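Local coordinates for phosphate-binding protein (PDB 2V3Q) that binds inorganic phosphate as a secreted human apolipoprotein of the PstS family, associating with the paraoxonase PON1, at residues S92-F97 and T209-D214; V137-E142 and T170-Y175. One frame throughout, in Å; residues are numbered along the deposited sequence.

Contact 1. Residues S92-F97 and T209-D214; sequences SVAIPF and TYISPD
Ala-94 and Ile-211 are joined by a reciprocal pair of backbone hydrogen bonds, Ala-94 N to Ile-211 O and Ile-211 N to Ala-94 O, each 2.9 Å long and in the plane of the accepting carbonyl. They form a single antiparallel bridge of the hydrogen-bonded kind. A third bond, from Thr-209 N to Pro-96 O at 3.1 Å, is nearly in line with its carbonyl. Between them lie two CA-H...O contacts, Tyr-210 CA to Ala-94 O and Ile-95 CA to Thr-209 O; the latter oxygen is buried and has no conventional partner.

The apolar contacts are made by small groups. Pro-96 lays CD 3.6 Å from Ile-211 CG2, the two side chains crossing at about a right angle, and its CG also meets Thr-209 CG2. That threonine methyl sits between its own backbone N and carbonyl carbon, which places OG1 anti to N (chi1 -168°), turned to strand 136-140. Tyr-210 is touched at CB by Val-93 CG1 and Ile-95 CD1, while its ring runs on to stack with Phe-150. Ala-94 CB, directed toward the 209-214 segment, packs 4.2 Å from Pro-213 CB.

At the far end Pro-213 CG comes 3.4 Å from Ser-92 OG, whose hydrogen bond goes to Pro-247 O. Ser-212, at the N-cap position, takes a weak capping bond from Asp-214 N at OG, which is also hydrogen-bonded to Leu-9 O.

The direct hydrogen bonds tying the chain after strand 83-92 to that after strand 207-208 all join main-chain N-H and C=O groups, so they do not depend on side-chain polar groups.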
# COMPACT_ATOMS: atom_id res chain seq x y z
N SER A 92 -4.85 -4.46 4.36
CA SER A 92 -5.72 -3.51 5.05
C SER A 92 -4.93 -2.25 5.34
O SER A 92 -3.68 -2.20 5.11
CB SER A 92 -6.25 -4.07 6.34
OG SER A 92 -5.17 -4.51 7.10
N VAL A 93 -5.64 -1.23 5.84
CA VAL A 93 -4.92 -0.09 6.44
C VAL A 93 -5.39 -0.09 7.91
O VAL A 93 -6.62 0.08 8.18
CB VAL A 93 -5.29 1.28 5.84
CG1 VAL A 93 -4.58 2.47 6.71
CG2 VAL A 93 -4.85 1.29 4.31
N ALA A 94 -4.44 -0.34 8.82
CA ALA A 94 -4.77 -0.50 10.26
C ALA A 94 -4.82 0.83 10.99
O ALA A 94 -4.13 1.78 10.56
CB ALA A 94 -3.77 -1.46 10.93
N ILE A 95 -5.58 0.87 12.09
CA ILE A 95 -5.73 2.12 12.88
C ILE A 95 -5.35 1.87 14.35
O ILE A 95 -6.24 1.65 15.22
CB ILE A 95 -7.23 2.66 12.82
CG1 ILE A 95 -7.78 2.77 11.36
CG2 ILE A 95 -7.33 4.06 13.63
CD1 ILE A 95 -6.98 3.70 10.47
N PRO A 96 -4.04 1.81 14.65
CA PRO A 96 -3.64 1.54 16.02
C PRO A 96 -3.66 2.83 16.81
O PRO A 96 -3.64 3.95 16.21
CB PRO A 96 -2.20 1.02 15.88
CG PRO A 96 -1.65 1.84 14.70
CD PRO A 96 -2.87 1.82 13.71
N PHE A 97 -3.69 2.73 18.12
CA PHE A 97 -3.76 3.91 18.96
C PHE A 97 -3.17 3.61 20.32
O PHE A 97 -3.03 2.40 20.69
CB PHE A 97 -5.27 4.36 19.10
CG PHE A 97 -6.13 3.28 19.71
CD1 PHE A 97 -6.24 3.20 21.08
CD2 PHE A 97 -6.77 2.30 18.89
CE1 PHE A 97 -6.98 2.17 21.70
CE2 PHE A 97 -7.56 1.30 19.44
CZ PHE A 97 -7.66 1.19 20.85
N THR A 209 -3.24 6.61 14.67
CA THR A 209 -2.68 6.80 13.32
C THR A 209 -3.29 5.82 12.33
O THR A 209 -4.24 5.05 12.66
CB THR A 209 -1.14 6.74 13.32
OG1 THR A 209 -0.62 7.21 12.07
CG2 THR A 209 -0.67 5.23 13.57
N TYR A 210 -2.75 5.83 11.09
CA TYR A 210 -3.14 4.87 10.02
C TYR A 210 -1.82 4.30 9.55
O TYR A 210 -0.82 5.03 9.44
CB TYR A 210 -3.89 5.62 8.87
CG TYR A 210 -3.09 6.73 8.21
CD1 TYR A 210 -2.32 6.46 7.04
CD2 TYR A 210 -3.05 8.04 8.76
CE1 TYR A 210 -1.58 7.47 6.43
CE2 TYR A 210 -2.30 9.06 8.12
CZ TYR A 210 -1.53 8.72 7.01
OH TYR A 210 -0.75 9.69 6.48
N ILE A 211 -1.76 2.99 9.31
CA ILE A 211 -0.46 2.36 9.04
C ILE A 211 -0.61 0.97 8.43
O ILE A 211 -1.66 0.27 8.61
CB ILE A 211 0.33 2.19 10.39
CG1 ILE A 211 1.85 2.10 10.09
CG2 ILE A 211 -0.26 1.09 11.29
CD1 ILE A 211 2.72 2.38 11.32
N SER A 212 0.43 0.54 7.74
CA SER A 212 0.59 -0.90 7.42
C SER A 212 0.22 -1.87 8.54
O SER A 212 0.67 -1.72 9.68
CB SER A 212 2.07 -1.14 7.01
OG SER A 212 2.27 -2.53 6.75
N PRO A 213 -0.60 -2.90 8.25
CA PRO A 213 -0.93 -3.81 9.33
C PRO A 213 0.29 -4.61 9.78
O PRO A 213 0.35 -5.14 10.94
CB PRO A 213 -2.10 -4.68 8.74
CG PRO A 213 -1.75 -4.71 7.17
CD PRO A 213 -1.14 -3.29 6.90
N ASP A 214 1.30 -4.73 8.94
CA ASP A 214 2.56 -5.38 9.37
C ASP A 214 3.37 -4.59 10.41
O ASP A 214 4.36 -5.13 10.97
CB ASP A 214 3.45 -5.63 8.15
CG ASP A 214 4.37 -6.87 8.28
OD1 ASP A 214 5.21 -7.00 7.38
OD2 ASP A 214 4.24 -7.63 9.25

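Contact 2. Residues V137-E142 and T170-Y175; sequences VVYRAE and TFANSY. With PO4 (phosphate ion), chain D.
Tyr-139 and Phe-171 meet with their side chains crossed at about a right angle. The closest approach, 3.5 Å, is from Tyr-139 CB to Phe-171 CD1; the ring planes are inclined by 37°, an oblique pairing. Phe-171 CG stands anti to its backbone N (chi1 -177°), carrying the ring off the 3-10 turn to the strand, and Ala-172 CB adds a contact at Tyr-139 CE1. No direct hydrogen bond joins the segments. Two waters do so instead, both donating to Arg-140 O: one accepts from Phe-171 N, the other from Ala-172 N.

The Arg-140 side chain turns the other way, bent at chi2 and chi3. Arg-140 NE and NH2 grip Glu-142 OE2 side-on from one face of the carboxylate, a salt bridge with NH2 at 2.7 Å. Arg-140 NH2 also reaches phosphate O1 at 2.8 Å, at the guanidinium edge, and NH1 bonds O2 weakly. Cut back to alanine, this position would probably leave the phosphate without this positive partner and Glu-142 without its charged mate, held at OE2 by Gly-190 N. The carboxylate is thus a second-shell brace for the arginine. Ser-32, Thr-8, Leu-9, Ser-144, Gly-145 and Thr-146 complete the anion site, an arrangement characteristic of PstS-type periplasmic-binding-protein folds.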
# COMPACT_ATOMS: atom_id res chain seq x y z
N VAL A 137 -3.63 13.07 16.41
CA VAL A 137 -3.46 12.29 15.18
C VAL A 137 -1.96 12.29 14.81
O VAL A 137 -1.34 13.38 14.70
CB VAL A 137 -4.25 12.96 14.03
CG1 VAL A 137 -3.84 12.31 12.63
CG2 VAL A 137 -5.78 12.61 14.27
N VAL A 138 -1.40 11.12 14.52
CA VAL A 138 -0.10 11.04 13.91
C VAL A 138 -0.26 10.76 12.40
O VAL A 138 -1.05 9.89 12.00
CB VAL A 138 0.72 9.85 14.55
CG1 VAL A 138 2.13 9.74 13.89
CG2 VAL A 138 0.92 10.15 16.05
N TYR A 139 0.53 11.43 11.52
CA TYR A 139 0.36 11.17 10.08
C TYR A 139 1.71 11.18 9.39
O TYR A 139 2.74 11.50 10.02
CB TYR A 139 -0.57 12.24 9.46
CG TYR A 139 0.03 13.64 9.57
CD1 TYR A 139 0.81 14.19 8.48
CD2 TYR A 139 -0.18 14.43 10.74
CE1 TYR A 139 1.39 15.49 8.59
CE2 TYR A 139 0.40 15.75 10.82
CZ TYR A 139 1.16 16.28 9.78
OH TYR A 139 1.68 17.60 9.92
N ARG A 140 1.75 10.67 8.14
CA ARG A 140 3.05 10.62 7.40
C ARG A 140 3.42 11.98 6.85
O ARG A 140 2.63 12.57 6.15
CB ARG A 140 2.93 9.62 6.24
CG ARG A 140 2.91 8.10 6.83
CD ARG A 140 4.33 7.64 7.24
NE ARG A 140 5.20 7.49 6.07
CZ ARG A 140 5.16 6.44 5.27
NH1 ARG A 140 4.29 5.41 5.49
NH2 ARG A 140 5.96 6.45 4.21
N ALA A 141 4.64 12.46 7.12
CA ALA A 141 5.10 13.78 6.67
C ALA A 141 5.29 13.78 5.16
O ALA A 141 5.04 14.78 4.48
CB ALA A 141 6.52 14.06 7.35
N GLU A 142 5.78 12.66 4.65
CA GLU A 142 6.30 12.61 3.27
C GLU A 142 5.28 11.90 2.30
O GLU A 142 4.24 11.40 2.77
CB GLU A 142 7.70 11.93 3.30
CG GLU A 142 7.65 10.36 3.22
CD GLU A 142 7.34 9.65 4.55
OE1 GLU A 142 6.67 10.27 5.42
OE2 GLU A 142 7.75 8.46 4.76
N THR A 170 0.25 13.00 0.27
CA THR A 170 0.68 13.87 1.36
C THR A 170 -0.52 14.22 2.29
O THR A 170 -1.40 15.01 1.91
CB THR A 170 1.41 15.07 0.81
OG1 THR A 170 0.66 15.69 -0.21
CG2 THR A 170 2.80 14.63 0.25
N PHE A 171 -0.54 13.64 3.47
CA PHE A 171 -1.76 13.70 4.31
C PHE A 171 -2.10 15.19 4.65
O PHE A 171 -3.27 15.58 4.70
CB PHE A 171 -1.62 12.84 5.56
CG PHE A 171 -2.87 12.84 6.39
CD1 PHE A 171 -3.05 13.76 7.47
CD2 PHE A 171 -3.96 12.08 5.95
CE1 PHE A 171 -4.23 13.81 8.20
CE2 PHE A 171 -5.20 12.12 6.70
CZ PHE A 171 -5.36 12.97 7.79
N ALA A 172 -1.07 16.00 4.87
CA ALA A 172 -1.30 17.40 5.20
C ALA A 172 -2.04 18.15 4.13
O ALA A 172 -2.52 19.24 4.39
CB ALA A 172 0.05 18.14 5.58
N ASN A 173 -2.06 17.61 2.89
CA ASN A 173 -2.80 18.27 1.81
C ASN A 173 -4.17 17.72 1.57
O ASN A 173 -4.82 18.16 0.62
CB ASN A 173 -2.00 18.26 0.50
CG ASN A 173 -0.68 19.03 0.65
OD1 ASN A 173 -0.61 20.09 1.28
ND2 ASN A 173 0.34 18.51 0.05
N SER A 174 -4.59 16.68 2.30
CA SER A 174 -5.82 15.96 1.89
C SER A 174 -7.08 16.73 2.24
O SER A 174 -7.95 16.99 1.38
CB SER A 174 -5.85 14.56 2.56
OG SER A 174 -7.09 13.90 2.21
N TYR A 175 -7.28 17.03 3.52
CA TYR A 175 -8.58 17.66 3.92
C TYR A 175 -8.70 19.11 3.38
O TYR A 175 -7.72 19.88 3.44
CB TYR A 175 -8.63 17.67 5.43
CG TYR A 175 -9.97 18.02 6.00
CD1 TYR A 175 -10.10 19.10 6.90
CD2 TYR A 175 -11.09 17.18 5.75
CE1 TYR A 175 -11.38 19.36 7.52
CE2 TYR A 175 -12.36 17.43 6.38
CZ TYR A 175 -12.45 18.50 7.26
OH TYR A 175 -13.68 18.71 7.83
P PO4 D . 4.69 3.95 2.03
O1 PO4 D . 6.00 4.00 2.84
O2 PO4 D . 3.58 4.51 2.89
O3 PO4 D . 4.67 4.70 0.70
O4 PO4 D . 4.37 2.41 1.78
O HOH W 1 1.49 11.60 3.75
O HOH W 2 1.63 15.08 5.14

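Contact 2 is nested along the chain inside the loop closed by contact 1, and their centres lie 14 Å apart. Tyr-210 and Thr-209 span the gap. Thr-209 OG1 lies 2.7 Å from Val-138 O, and Tyr-210 OH is 3.2 Å from Arg-140 N, both probable hydrogen bonds; the tyrosine hydroxyl is also hydrogen-bonded to Thr-147 OG1 and packs 3.4 Å from Phe-171 CB, so one tyrosine touches both segments of contact 2. Strand 136-140 lies between strands 186-188 and 207-208 in a parallel sheet; 209-214 continues from the latter, and 92-97 is bonded to 209-214. Contact 1 is thus linked to the phosphate indirectly, through Tyr-210 and the backbone of Arg-140, whose side chain binds the ion.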